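Local atomic coordinates of interleukin-15 receptor alpha chain (Mus musculus, PDB entry 2PSM), a protein that probably binds the cytokine interleukin-15 through its sushi domain and helps present it to the signalling receptor chains. Residues B[41-46]-B[67-72]; B[32-37]-B[47-52]; B[27-32]-B[53-58]; B[12-17]-B[62-67]. All coordinates share one frame; numbering follows the deposited sequence.

Contact 1 of 4, residues B[41-46]-B[67-72]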
loop_
_atom_site.group_PDB
_atom_site.type_symbol
_atom_site.label_atom_id
_atom_site.label_comp_id
_atom_site.label_asym_id
_atom_site.label_seq_id
_atom_site.Cartn_x
_atom_site.Cartn_y
_atom_site.Cartn_z
ATOM N N PHE B 41 -14.526 11.918 0.280
ATOM C CA PHE B 41 -14.156 10.584 -0.211
ATOM C C PHE B 41 -12.714 10.217 0.173
ATOM O O PHE B 41 -11.875 11.095 0.366
ATOM C CB PHE B 41 -14.321 10.535 -1.741
ATOM C CG PHE B 41 -15.749 10.690 -2.201
ATOM C CD1 PHE B 41 -16.603 9.600 -2.233
ATOM C CD2 PHE B 41 -16.246 11.940 -2.555
ATOM C CE1 PHE B 41 -17.939 9.744 -2.606
ATOM C CE2 PHE B 41 -17.582 12.101 -2.930
ATOM C CZ PHE B 41 -18.431 10.999 -2.955
ATOM N N LYS B 42 -12.432 8.920 0.273
ATOM C CA LYS B 42 -11.094 8.444 0.646
ATOM C C LYS B 42 -10.566 7.380 -0.306
ATOM O O LYS B 42 -11.323 6.535 -0.792
ATOM C CB LYS B 42 -11.108 7.839 2.058
ATOM C CG LYS B 42 -11.234 8.832 3.202
ATOM C CD LYS B 42 -10.020 9.727 3.293
ATOM C CE LYS B 42 -10.085 10.605 4.530
ATOM N NZ LYS B 42 -9.046 11.676 4.492
ATOM N N ARG B 43 -9.259 7.416 -0.558
ATOM C CA ARG B 43 -8.621 6.423 -1.419
ATOM C C ARG B 43 -8.827 5.084 -0.717
ATOM O O ARG B 43 -8.462 4.926 0.454
ATOM C CB ARG B 43 -7.118 6.704 -1.547
ATOM C CG ARG B 43 -6.314 5.527 -2.107
ATOM C CD ARG B 43 -4.826 5.844 -2.181
ATOM N NE ARG B 43 -4.215 5.920 -0.852
ATOM C CZ ARG B 43 -3.901 4.866 -0.103
ATOM N NH1 ARG B 43 -4.127 3.635 -0.540
ATOM N NH2 ARG B 43 -3.366 5.042 1.094
ATOM N N LYS B 44 -9.433 4.132 -1.412
ATOM C CA LYS B 44 -9.655 2.828 -0.813
ATOM C C LYS B 44 -8.321 2.145 -0.554
ATOM O O LYS B 44 -7.424 2.177 -1.400
ATOM C CB LYS B 44 -10.489 1.943 -1.734
ATOM C CG LYS B 44 -10.805 0.596 -1.114
ATOM C CD LYS B 44 -11.648 -0.250 -2.037
ATOM C CE LYS B 44 -12.085 -1.535 -1.356
ATOM N NZ LYS B 44 -13.020 -2.279 -2.245
ATOM N N ALA B 45 -8.201 1.522 0.613
ATOM C CA ALA B 45 -6.980 0.820 0.989
ATOM C C ALA B 45 -6.657 -0.219 -0.090
ATOM O O ALA B 45 -7.543 -0.925 -0.563
ATOM C CB ALA B 45 -7.174 0.135 2.353
ATOM N N GLY B 46 -5.397 -0.308 -0.493
ATOM C CA GLY B 46 -5.047 -1.278 -1.520
ATOM C C GLY B 46 -5.050 -0.723 -2.933
ATOM O O GLY B 46 -4.491 -1.348 -3.840
ATOM N N PRO B 67 -4.717 3.225 -13.833
ATOM C CA PRO B 67 -4.909 3.451 -12.399
ATOM C C PRO B 67 -5.777 2.384 -11.731
ATOM O O PRO B 67 -6.675 1.819 -12.356
ATOM C CB PRO B 67 -5.547 4.843 -12.356
ATOM C CG PRO B 67 -6.377 4.860 -13.603
ATOM C CD PRO B 67 -5.456 4.223 -14.632
ATOM N N SER B 68 -5.495 2.097 -10.466
ATOM C CA SER B 68 -6.277 1.108 -9.736
ATOM C C SER B 68 -7.110 1.831 -8.695
ATOM O O SER B 68 -7.847 1.207 -7.934
ATOM C CB SER B 68 -5.362 0.100 -9.037
ATOM O OG SER B 68 -4.631 0.722 -7.996
ATOM N N LEU B 69 -6.991 3.155 -8.679
ATOM C CA LEU B 69 -7.699 3.990 -7.723
ATOM C C LEU B 69 -9.195 3.761 -7.591
ATOM O O LEU B 69 -9.917 3.589 -8.572
ATOM C CB LEU B 69 -7.485 5.471 -8.040
ATOM C CG LEU B 69 -8.241 6.415 -7.092
ATOM C CD1 LEU B 69 -7.695 6.252 -5.668
ATOM C CD2 LEU B 69 -8.096 7.857 -7.571
ATOM N N LYS B 70 -9.647 3.799 -6.349
ATOM C CA LYS B 70 -11.050 3.653 -6.018
ATOM C C LYS B 70 -11.286 4.629 -4.870
ATOM O O LYS B 70 -10.662 4.515 -3.812
ATOM C CB LYS B 70 -11.342 2.220 -5.585
ATOM C CG LYS B 70 -12.659 2.011 -4.868
ATOM C CD LYS B 70 -13.863 2.176 -5.777
ATOM C CE LYS B 70 -15.139 1.785 -5.045
ATOM N NZ LYS B 70 -16.330 1.844 -5.939
ATOM N N CYS B 71 -12.155 5.614 -5.097
ATOM C CA CYS B 71 -12.465 6.598 -4.070
ATOM C C CYS B 71 -13.814 6.275 -3.443
ATOM O O CYS B 71 -14.853 6.338 -4.113
ATOM C CB CYS B 71 -12.508 8.004 -4.663
ATOM S SG CYS B 71 -10.925 8.662 -5.267
ATOM N N ILE B 72 -13.799 5.933 -2.158
ATOM C CA ILE B 72 -15.023 5.598 -1.448
ATOM C C ILE B 72 -15.394 6.659 -0.411
ATOM O O ILE B 72 -14.572 7.495 -0.030
ATOM C CB ILE B 72 -14.895 4.242 -0.723
ATOM C CG1 ILE B 72 -13.809 4.327 0.353
ATOM C CG2 ILE B 72 -14.564 3.144 -1.731
ATOM C CD1 ILE B 72 -13.831 3.179 1.362
HETATM O O HOH W 1 -3.257 -0.989 -6.310
#
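Lys-42 and Ile-72 are the antiparallel hydrogen-bonded pair of a small two-stranded sheet, strand 41-43 against strand 71-73, near one end of the sushi domain. Lys-42 N donates to Ile-72 O at 2.6 Å, and Ile-72 N returns a bond to Lys-42 O at 2.9 Å. Just past the strand, Lys-44 N meets Lys-70 O at 2.7 Å in a nearly straight bond. The tight side carries Arg-43, Cys-71 and Leu-69, all buried. With its CG anti to the backbone N (chi1 164°), Arg-43 lays its first methylenes across Leu-69 at about a right angle, CG lying 3.9 Å from Leu-69 CD1; NH1 bonds Thr-47 O, and NH2 makes salt bridges to acidic side chains of another protein chain. The opposite side is looser. The side chains of Lys-44 and Lys-70 meet through their alkyl parts, Lys-44 CD to Lys-70 CG at 3.8 Å, and their like-charged NZ atoms stay 6.4 Å apart. Farther along, one water spans Gly-46 O and Ser-68 OG. Leu-69 packs on Tyr-35 of strand 32-37 and on Ala-20 of strand 20-21, and the Cys-71 to Cys-37 disulfide ties the pair of strands to the four-stranded sheet.

Contact 2 of 4, residues B[32-37]-B[47-52]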
loop_
_atom_site.group_PDB
_atom_site.type_symbol
_atom_site.label_atom_id
_atom_site.label_comp_id
_atom_site.label_asym_id
_atom_site.label_seq_id
_atom_site.Cartn_x
_atom_site.Cartn_y
_atom_site.Cartn_z
ATOM N N ARG B 32 5.259 11.183 -13.107
ATOM C CA ARG B 32 4.390 10.488 -12.157
ATOM C C ARG B 32 3.400 11.494 -11.580
ATOM O O ARG B 32 3.800 12.454 -10.924
ATOM C CB ARG B 32 5.233 9.881 -11.027
ATOM C CG ARG B 32 6.277 8.891 -11.514
ATOM C CD ARG B 32 7.280 8.516 -10.426
ATOM N NE ARG B 32 7.127 7.132 -9.992
ATOM C CZ ARG B 32 6.436 6.751 -8.928
ATOM N NH1 ARG B 32 5.831 7.656 -8.177
ATOM N NH2 ARG B 32 6.345 5.466 -8.619
ATOM N N GLU B 33 2.114 11.273 -11.829
ATOM C CA GLU B 33 1.073 12.173 -11.338
ATOM C C GLU B 33 0.118 11.396 -10.444
ATOM O O GLU B 33 0.069 10.169 -10.496
ATOM C CB GLU B 33 0.290 12.781 -12.511
ATOM C CG GLU B 33 1.120 13.591 -13.518
ATOM C CD GLU B 33 1.634 14.925 -12.968
ATOM O OE1 GLU B 33 0.965 15.525 -12.102
ATOM O OE2 GLU B 33 2.702 15.388 -13.421
ATOM N N ARG B 34 -0.653 12.108 -9.634
ATOM C CA ARG B 34 -1.579 11.444 -8.735
ATOM C C ARG B 34 -2.950 12.079 -8.675
ATOM O O ARG B 34 -3.080 13.300 -8.586
ATOM C CB ARG B 34 -1.007 11.402 -7.311
ATOM C CG ARG B 34 0.126 10.409 -7.101
ATOM C CD ARG B 34 0.602 10.436 -5.647
ATOM N NE ARG B 34 1.765 9.576 -5.443
ATOM C CZ ARG B 34 1.710 8.251 -5.358
ATOM N NH1 ARG B 34 0.544 7.626 -5.451
ATOM N NH2 ARG B 34 2.824 7.549 -5.190
ATOM N N TYR B 35 -3.969 11.229 -8.724
ATOM C CA TYR B 35 -5.356 11.660 -8.610
ATOM C C TYR B 35 -5.549 12.041 -7.145
ATOM O O TYR B 35 -4.796 11.588 -6.279
ATOM C CB TYR B 35 -6.300 10.496 -8.924
ATOM C CG TYR B 35 -6.393 10.124 -10.388
ATOM C CD1 TYR B 35 -7.303 10.764 -11.230
ATOM C CD2 TYR B 35 -5.581 9.130 -10.927
ATOM C CE1 TYR B 35 -7.402 10.419 -12.580
ATOM C CE2 TYR B 35 -5.670 8.777 -12.269
ATOM C CZ TYR B 35 -6.583 9.427 -13.091
ATOM O OH TYR B 35 -6.667 9.097 -14.424
ATOM N N VAL B 36 -6.559 12.857 -6.872
ATOM C CA VAL B 36 -6.879 13.271 -5.512
ATOM C C VAL B 36 -8.372 13.032 -5.339
ATOM O O VAL B 36 -9.176 13.584 -6.091
ATOM C CB VAL B 36 -6.582 14.774 -5.284
ATOM C CG1 VAL B 36 -7.091 15.213 -3.909
ATOM C CG2 VAL B 36 -5.083 15.025 -5.387
ATOM N N CYS B 37 -8.744 12.193 -4.374
ATOM C CA CYS B 37 -10.156 11.920 -4.146
ATOM C C CYS B 37 -10.846 13.204 -3.683
ATOM O O CYS B 37 -10.261 14.012 -2.954
ATOM C CB CYS B 37 -10.348 10.811 -3.101
ATOM S SG CYS B 37 -9.844 9.117 -3.589
ATOM N N THR B 47 -5.688 0.432 -3.130
ATOM C CA THR B 47 -5.733 1.064 -4.445
ATOM C C THR B 47 -4.745 2.233 -4.468
ATOM O O THR B 47 -4.393 2.780 -3.427
ATOM C CB THR B 47 -7.175 1.562 -4.826
ATOM O OG1 THR B 47 -7.585 2.627 -3.959
ATOM C CG2 THR B 47 -8.178 0.409 -4.714
ATOM N N SER B 48 -4.315 2.608 -5.668
ATOM C CA SER B 48 -3.323 3.653 -5.870
ATOM C C SER B 48 -3.844 4.887 -6.606
ATOM O O SER B 48 -4.665 4.775 -7.519
ATOM C CB SER B 48 -2.140 3.039 -6.642
ATOM O OG SER B 48 -1.308 4.015 -7.235
ATOM N N THR B 49 -3.367 6.060 -6.201
ATOM C CA THR B 49 -3.761 7.313 -6.852
ATOM C C THR B 49 -2.784 7.635 -7.988
ATOM O O THR B 49 -2.940 8.630 -8.692
ATOM C CB THR B 49 -3.702 8.512 -5.880
ATOM O OG1 THR B 49 -2.389 8.595 -5.302
ATOM C CG2 THR B 49 -4.742 8.380 -4.784
ATOM N N LEU B 50 -1.784 6.782 -8.164
ATOM C CA LEU B 50 -0.740 7.010 -9.158
ATOM C C LEU B 50 -0.903 6.519 -10.591
ATOM O O LEU B 50 -1.395 5.433 -10.830
ATOM C CB LEU B 50 0.587 6.428 -8.647
ATOM C CG LEU B 50 1.781 6.576 -9.603
ATOM C CD1 LEU B 50 2.328 8.003 -9.512
ATOM C CD2 LEU B 50 2.878 5.576 -9.242
ATOM N N ILE B 51 -0.455 7.349 -11.531
ATOM C CA ILE B 51 -0.409 6.991 -12.940
ATOM C C ILE B 51 0.924 7.543 -13.417
ATOM O O ILE B 51 1.351 8.611 -12.982
ATOM C CB ILE B 51 -1.543 7.596 -13.789
ATOM C CG1 ILE B 51 -1.569 9.122 -13.672
ATOM C CG2 ILE B 51 -2.865 6.961 -13.399
ATOM C CD1 ILE B 51 -2.620 9.753 -14.579
ATOM N N GLU B 52 1.603 6.800 -14.277
ATOM C CA GLU B 52 2.890 7.238 -14.793
ATOM C C GLU B 52 2.848 7.236 -16.308
ATOM O O GLU B 52 2.225 6.362 -16.910
ATOM C CB GLU B 52 4.009 6.305 -14.328
ATOM C CG GLU B 52 5.395 6.789 -14.724
ATOM C CD GLU B 52 6.500 5.875 -14.235
ATOM O OE1 GLU B 52 6.400 5.392 -13.084
ATOM O OE2 GLU B 52 7.472 5.653 -14.995
#
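Glu-33 and Ile-51 exchange two backbone hydrogen bonds, Glu-33 N to Ile-51 O and Ile-51 N to Glu-33 O, both 3.0 Å, as the hydrogen-bonded pair at the centre of antiparallel strands 32-37 and 50-56. Tyr-35 N then donates to Thr-49 O (2.8 Å). At the turn into the second strand, Ser-48 OG accepts from Leu-50 N (3.0 Å), an ST turn, and also bonds an acidic side chain of another protein chain.

On the face of Arg-32, Arg-34 and Leu-50, Arg-34 NH1 donates to Thr-49 OG1 (3.1 Å), which lies near the guanidinium plane, while Leu-50 CB packs over one face of that group. CG anti to the carbonyl carbon (chi1 -74°) and an extended chain carry the guanidinium there. Its stronger partners are acids of the other protein, which NH2 meets in salt bridges. Arg-32 reaches Glu-52 through a long, weak ion pair, NE to OE1 at 3.6 Å, and Leu-50 CD2 lies over one face of its guanidinium; the stronger partner of Arg-32 is likewise an acid of the other protein, met by NH1.

On the reverse face Tyr-35 turns its ring edge to Ile-51, CE2 to CG2 at 3.5 Å, and its hydroxyl bonds Val-15 O; the carboxylate of Glu-33 takes the backbone N atoms of Lys-25 and Asn-26. A leucine in place of Arg-34 would probably leave Thr-49 OG1 without this donor and the acids facing it without this counter-charge. The chemistry thus divides an inward, self-satisfied face from a basic one answered largely by the partner protein.

Contact 3 of 4, residues B[27-32]-B[53-58]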
loop_
_atom_site.group_PDB
_atom_site.type_symbol
_atom_site.label_atom_id
_atom_site.label_comp_id
_atom_site.label_asym_id
_atom_site.label_seq_id
_atom_site.Cartn_x
_atom_site.Cartn_y
_atom_site.Cartn_z
ATOM N N TYR B 27 3.301 16.123 -18.602
ATOM C CA TYR B 27 2.807 15.108 -19.530
ATOM C C TYR B 27 3.928 14.309 -20.202
ATOM O O TYR B 27 3.661 13.411 -21.006
ATOM C CB TYR B 27 1.942 15.771 -20.612
ATOM C CG TYR B 27 0.583 16.236 -20.132
ATOM C CD1 TYR B 27 -0.536 15.407 -20.237
ATOM C CD2 TYR B 27 0.416 17.501 -19.559
ATOM C CE1 TYR B 27 -1.790 15.825 -19.786
ATOM C CE2 TYR B 27 -0.832 17.929 -19.104
ATOM C CZ TYR B 27 -1.929 17.085 -19.221
ATOM O OH TYR B 27 -3.162 17.493 -18.764
ATOM N N SER B 28 5.176 14.635 -19.874
ATOM C CA SER B 28 6.326 13.948 -20.462
ATOM C C SER B 28 6.565 12.539 -19.915
ATOM O O SER B 28 6.130 12.199 -18.814
ATOM C CB SER B 28 7.593 14.787 -20.274
ATOM O OG SER B 28 7.528 15.973 -21.050
ATOM N N VAL B 29 7.257 11.726 -20.711
ATOM C CA VAL B 29 7.580 10.350 -20.350
ATOM C C VAL B 29 8.352 10.319 -19.037
ATOM O O VAL B 29 9.224 11.151 -18.807
ATOM C CB VAL B 29 8.420 9.679 -21.463
ATOM C CG1 VAL B 29 8.931 8.318 -21.007
ATOM C CG2 VAL B 29 7.571 9.530 -22.712
ATOM N N ASN B 30 8.014 9.345 -18.195
ATOM C CA ASN B 30 8.610 9.144 -16.871
ATOM C C ASN B 30 7.918 9.987 -15.802
ATOM O O ASN B 30 8.215 9.853 -14.615
ATOM C CB ASN B 30 10.110 9.455 -16.868
ATOM C CG ASN B 30 10.903 8.511 -17.745
ATOM O OD1 ASN B 30 10.670 7.301 -17.744
ATOM N ND2 ASN B 30 11.856 9.058 -18.494
ATOM N N SER B 31 6.995 10.852 -16.213
ATOM C CA SER B 31 6.279 11.684 -15.250
ATOM C C SER B 31 5.326 10.855 -14.395
ATOM O O SER B 31 4.664 9.946 -14.893
ATOM C CB SER B 31 5.480 12.779 -15.956
ATOM O OG SER B 31 4.747 13.541 -15.000
ATOM N N ARG B 32 5.259 11.183 -13.107
ATOM C CA ARG B 32 4.390 10.488 -12.157
ATOM C C ARG B 32 3.400 11.494 -11.580
ATOM O O ARG B 32 3.800 12.454 -10.924
ATOM C CB ARG B 32 5.233 9.881 -11.027
ATOM C CG ARG B 32 6.277 8.891 -11.514
ATOM C CD ARG B 32 7.280 8.516 -10.426
ATOM N NE ARG B 32 7.127 7.132 -9.992
ATOM C CZ ARG B 32 6.436 6.751 -8.928
ATOM N NH1 ARG B 32 5.831 7.656 -8.177
ATOM N NH2 ARG B 32 6.345 5.466 -8.619
ATOM N N CYS B 53 3.498 8.218 -16.922
ATOM C CA CYS B 53 3.531 8.295 -18.375
ATOM C C CYS B 53 4.697 7.458 -18.886
ATOM O O CYS B 53 5.858 7.837 -18.725
ATOM C CB CYS B 53 3.682 9.745 -18.841
ATOM S SG CYS B 53 3.716 9.835 -20.656
ATOM N N VAL B 54 4.380 6.312 -19.484
ATOM C CA VAL B 54 5.395 5.405 -20.001
ATOM C C VAL B 54 5.335 5.347 -21.518
ATOM O O VAL B 54 4.260 5.415 -22.118
ATOM C CB VAL B 54 5.219 3.972 -19.437
ATOM C CG1 VAL B 54 5.178 4.014 -17.911
ATOM C CG2 VAL B 54 3.959 3.338 -19.981
ATOM N N ILE B 55 6.506 5.212 -22.128
ATOM C CA ILE B 55 6.626 5.173 -23.576
ATOM C C ILE B 55 6.683 3.770 -24.164
ATOM O O ILE B 55 7.209 2.835 -23.558
ATOM C CB ILE B 55 7.903 5.927 -24.034
ATOM C CG1 ILE B 55 7.954 6.014 -25.563
ATOM C CG2 ILE B 55 9.151 5.209 -23.514
ATOM C CD1 ILE B 55 6.944 6.971 -26.159
ATOM N N ASN B 56 6.116 3.637 -25.354
ATOM C CA ASN B 56 6.156 2.385 -26.084
ATOM C C ASN B 56 7.272 2.651 -27.095
ATOM O O ASN B 56 7.024 3.237 -28.149
ATOM C CB ASN B 56 4.832 2.143 -26.813
ATOM C CG ASN B 56 4.822 0.838 -27.583
ATOM O OD1 ASN B 56 5.854 0.392 -28.090
ATOM N ND2 ASN B 56 3.649 0.225 -27.691
ATOM N N LYS B 57 8.498 2.255 -26.755
ATOM C CA LYS B 57 9.659 2.463 -27.625
ATOM C C LYS B 57 9.407 1.967 -29.043
ATOM O O LYS B 57 9.883 2.548 -30.018
ATOM C CB LYS B 57 10.887 1.730 -27.074
ATOM C CG LYS B 57 11.409 2.227 -25.737
ATOM C CD LYS B 57 12.618 1.398 -25.317
ATOM C CE LYS B 57 13.135 1.789 -23.940
ATOM N NZ LYS B 57 14.276 0.922 -23.505
ATOM N N ASN B 58 8.652 0.881 -29.145
ATOM C CA ASN B 58 8.345 0.279 -30.430
ATOM C C ASN B 58 7.605 1.219 -31.378
ATOM O O ASN B 58 7.861 1.222 -32.584
ATOM C CB ASN B 58 7.526 -0.997 -30.212
ATOM C CG ASN B 58 7.414 -1.832 -31.461
ATOM O OD1 ASN B 58 8.423 -2.239 -32.038
ATOM N ND2 ASN B 58 6.186 -2.094 -31.892
#
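Val-29 and Asn-30 bring the tip of a type II beta turn, Ser-28 to Ser-31, against Cys-53. The turn is closed by Ser-31 N to Ser-28 O, and Asn-30, at its third position, has the positive phi (86°) that this turn type needs there. Two backbone bonds then join it to the strand: Asn-30 N donates to Cys-53 O at 2.7 Å, and Cys-53 N donates to Ser-31 O at 2.9 Å. Both amide ends of the cysteine are therefore held by the turn, which fixes its main chain there.

The cysteine side chain points at the turn. Its CB lies 3.5 Å from Ser-28 O. Because SG stands anti to the backbone N (chi1 -180°), it carries on past this carbonyl towards the one before, coming within 3.6 Å of Tyr-27 O. A methyl of Val-29 closes over it more loosely, CG2 to Cys-53 SG at 4.4 Å. Beyond, SG ends in the disulfide to Cys-11, one of the two that define a sushi domain, so the sulfur is fastened to the N-terminal segment while its flank rests on the turn.

The rest of the packing is a small apolar patch at the edge. Val-29 CG2 meets Ile-55 CB at 3.9 Å, and Val-29 CG1 lies about as near to the same carbon, the two residues crossing at a slant on the surface.

Elsewhere Tyr-27 shares backbone hydrogen bonds with Cys-11. Strand 50-56, which carries Cys-53, pairs on through Val-54 with His-63 of strand 61-64, and Cys-53 itself also touches Ala-62 and Trp-64 of that strand.

Contact 4 of 4, residues B[12-17]-B[62-67]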
loop_
_atom_site.group_PDB
_atom_site.type_symbol
_atom_site.label_atom_id
_atom_site.label_comp_id
_atom_site.label_asym_id
_atom_site.label_seq_id
_atom_site.Cartn_x
_atom_site.Cartn_y
_atom_site.Cartn_z
ATOM N N PRO B 12 -1.395 11.592 -23.450
ATOM C CA PRO B 12 -2.665 12.277 -23.688
ATOM C C PRO B 12 -3.329 12.602 -22.352
ATOM O O PRO B 12 -2.793 12.285 -21.290
ATOM C CB PRO B 12 -3.449 11.252 -24.491
ATOM C CG PRO B 12 -2.998 9.965 -23.884
ATOM C CD PRO B 12 -1.499 10.166 -23.806
ATOM N N PRO B 13 -4.498 13.254 -22.382
ATOM C CA PRO B 13 -5.123 13.552 -21.091
ATOM C C PRO B 13 -5.422 12.239 -20.365
ATOM O O PRO B 13 -5.657 11.214 -21.002
ATOM C CB PRO B 13 -6.392 14.295 -21.489
ATOM C CG PRO B 13 -5.997 14.965 -22.778
ATOM C CD PRO B 13 -5.246 13.868 -23.490
ATOM N N PRO B 14 -5.394 12.248 -19.024
ATOM C CA PRO B 14 -5.672 11.034 -18.255
ATOM C C PRO B 14 -7.172 10.735 -18.224
ATOM O O PRO B 14 -7.991 11.611 -18.508
ATOM C CB PRO B 14 -5.124 11.378 -16.877
ATOM C CG PRO B 14 -5.426 12.831 -16.767
ATOM C CD PRO B 14 -5.006 13.355 -18.130
ATOM N N VAL B 15 -7.533 9.497 -17.896
ATOM C CA VAL B 15 -8.942 9.124 -17.818
ATOM C C VAL B 15 -9.506 9.741 -16.553
ATOM O O VAL B 15 -8.751 10.122 -15.654
ATOM C CB VAL B 15 -9.132 7.596 -17.725
ATOM C CG1 VAL B 15 -8.441 6.914 -18.897
ATOM C CG2 VAL B 15 -8.581 7.079 -16.398
ATOM N N SER B 16 -10.824 9.850 -16.471
ATOM C CA SER B 16 -11.426 10.411 -15.272
ATOM C C SER B 16 -11.813 9.270 -14.339
ATOM O O SER B 16 -12.292 8.227 -14.781
ATOM C CB SER B 16 -12.662 11.245 -15.621
ATOM O OG SER B 16 -13.644 10.439 -16.239
ATOM N N ILE B 17 -11.576 9.467 -13.048
ATOM C CA ILE B 17 -11.909 8.468 -12.048
ATOM C C ILE B 17 -13.069 9.042 -11.248
ATOM O O ILE B 17 -13.077 10.236 -10.952
ATOM C CB ILE B 17 -10.711 8.203 -11.107
ATOM C CG1 ILE B 17 -9.576 7.521 -11.883
ATOM C CG2 ILE B 17 -11.157 7.341 -9.929
ATOM C CD1 ILE B 17 -9.897 6.111 -12.342
ATOM N N ALA B 62 3.367 7.325 -26.158
ATOM C CA ALA B 62 3.302 7.228 -24.713
ATOM C C ALA B 62 1.852 7.147 -24.254
ATOM O O ALA B 62 0.940 7.584 -24.953
ATOM C CB ALA B 62 3.993 8.436 -24.079
ATOM N N HIS B 63 1.654 6.575 -23.075
ATOM C CA HIS B 63 0.329 6.432 -22.491
ATOM C C HIS B 63 0.486 6.362 -20.980
ATOM O O HIS B 63 1.558 6.019 -20.464
ATOM C CB HIS B 63 -0.344 5.155 -22.997
ATOM C CG HIS B 63 0.319 3.898 -22.527
ATOM N ND1 HIS B 63 0.141 3.389 -21.258
ATOM C CD2 HIS B 63 1.196 3.069 -23.144
ATOM C CE1 HIS B 63 0.879 2.302 -21.114
ATOM N NE2 HIS B 63 1.529 2.086 -22.243
ATOM N N TRP B 64 -0.584 6.709 -20.280
ATOM C CA TRP B 64 -0.601 6.665 -18.831
ATOM C C TRP B 64 -0.846 5.229 -18.396
ATOM O O TRP B 64 -1.617 4.508 -19.038
ATOM C CB TRP B 64 -1.729 7.543 -18.289
ATOM C CG TRP B 64 -1.488 9.006 -18.434
ATOM C CD1 TRP B 64 -2.143 9.870 -19.269
ATOM C CD2 TRP B 64 -0.542 9.792 -17.703
ATOM N NE1 TRP B 64 -1.662 11.148 -19.098
ATOM C CE2 TRP B 64 -0.679 11.129 -18.145
ATOM C CE3 TRP B 64 0.407 9.499 -16.714
ATOM C CZ2 TRP B 64 0.101 12.171 -17.633
ATOM C CZ3 TRP B 64 1.181 10.538 -16.202
ATOM C CH2 TRP B 64 1.024 11.857 -16.664
ATOM N N THR B 65 -0.179 4.802 -17.327
ATOM C CA THR B 65 -0.393 3.451 -16.820
ATOM C C THR B 65 -1.835 3.411 -16.331
ATOM O O THR B 65 -2.417 4.452 -16.039
ATOM C CB THR B 65 0.545 3.127 -15.648
ATOM O OG1 THR B 65 0.550 4.218 -14.724
ATOM C CG2 THR B 65 1.953 2.881 -16.150
ATOM N N THR B 66 -2.414 2.219 -16.245
ATOM C CA THR B 66 -3.800 2.089 -15.806
ATOM C C THR B 66 -3.933 2.233 -14.288
ATOM O O THR B 66 -3.346 1.463 -13.525
ATOM C CB THR B 66 -4.377 0.736 -16.230
ATOM O OG1 THR B 66 -4.291 0.617 -17.654
ATOM C CG2 THR B 66 -5.833 0.623 -15.811
ATOM N N PRO B 67 -4.717 3.225 -13.833
ATOM C CA PRO B 67 -4.909 3.451 -12.399
ATOM C C PRO B 67 -5.777 2.384 -11.731
ATOM O O PRO B 67 -6.675 1.819 -12.356
ATOM C CB PRO B 67 -5.547 4.843 -12.356
ATOM C CG PRO B 67 -6.377 4.860 -13.603
ATOM C CD PRO B 67 -5.456 4.223 -14.632
#
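Trp-64 NE1 donates to Pro-12 O at 2.7 Å, the shortest polar bond here, somewhat bent at the hydrogen (135°). The tryptophan and the four disulfide-bonded cysteines are hallmarks of the sushi (SCR) fold, and here its indole secures the proline-rich N-terminal segment 12-17 against strand 61-64. Pro-12 O lies near the ring plane at the indole edge, 3.2 Å from Trp-64 CD1. Pro-14 covers one face, its CB 4.1 Å from Trp-64 CD1, and probably helps the bond to set how the ring is turned. The ring comes to this place with CG anti to the carbonyl carbon (chi1 -72°), and it also packs on Ile-51 of strand 50-56 and on Glu-33 of strand 32-37. A leucine replacing Trp-64 would probably strip Pro-12 O of its donor and open a gap beneath Pro-14. Next to it on the strand, His-63 ND1 bonds Trp-64 O at 3.0 Å, from above the carbonyl plane. Farther along, the contact becomes purely apolar and centres on the ring of Pro-67. Val-15 CG2 approaches Pro-67 CG at 4.2 Å, and Ile-17 CD1 reaches the same ring carbon at 3.9 Å.

How the contacts relate
Contacts 1 to 3 are partly buried, whereas contact 4 lies at the surface. Contact 2, closest to the chain's centre, contains the strand pairing to which contacts 3 and 4 add loop segments, on strand 50-56 and its neighbour 61-64. Contact 1, some 24 Å from contact 3 between centres and on the opposite side of the chain, belongs to the separate two-stranded sheet. Contacts 1 and 3 each hold a cysteine of one disulfide, and contact 2 shares the bond of contact 1. Contact 3 relies on backbone bonds around its cysteine and contact 4 mostly on prolines and one tryptophan, while contacts 1 and 2 bear the arginines that meet acidic side chains of the partner protein.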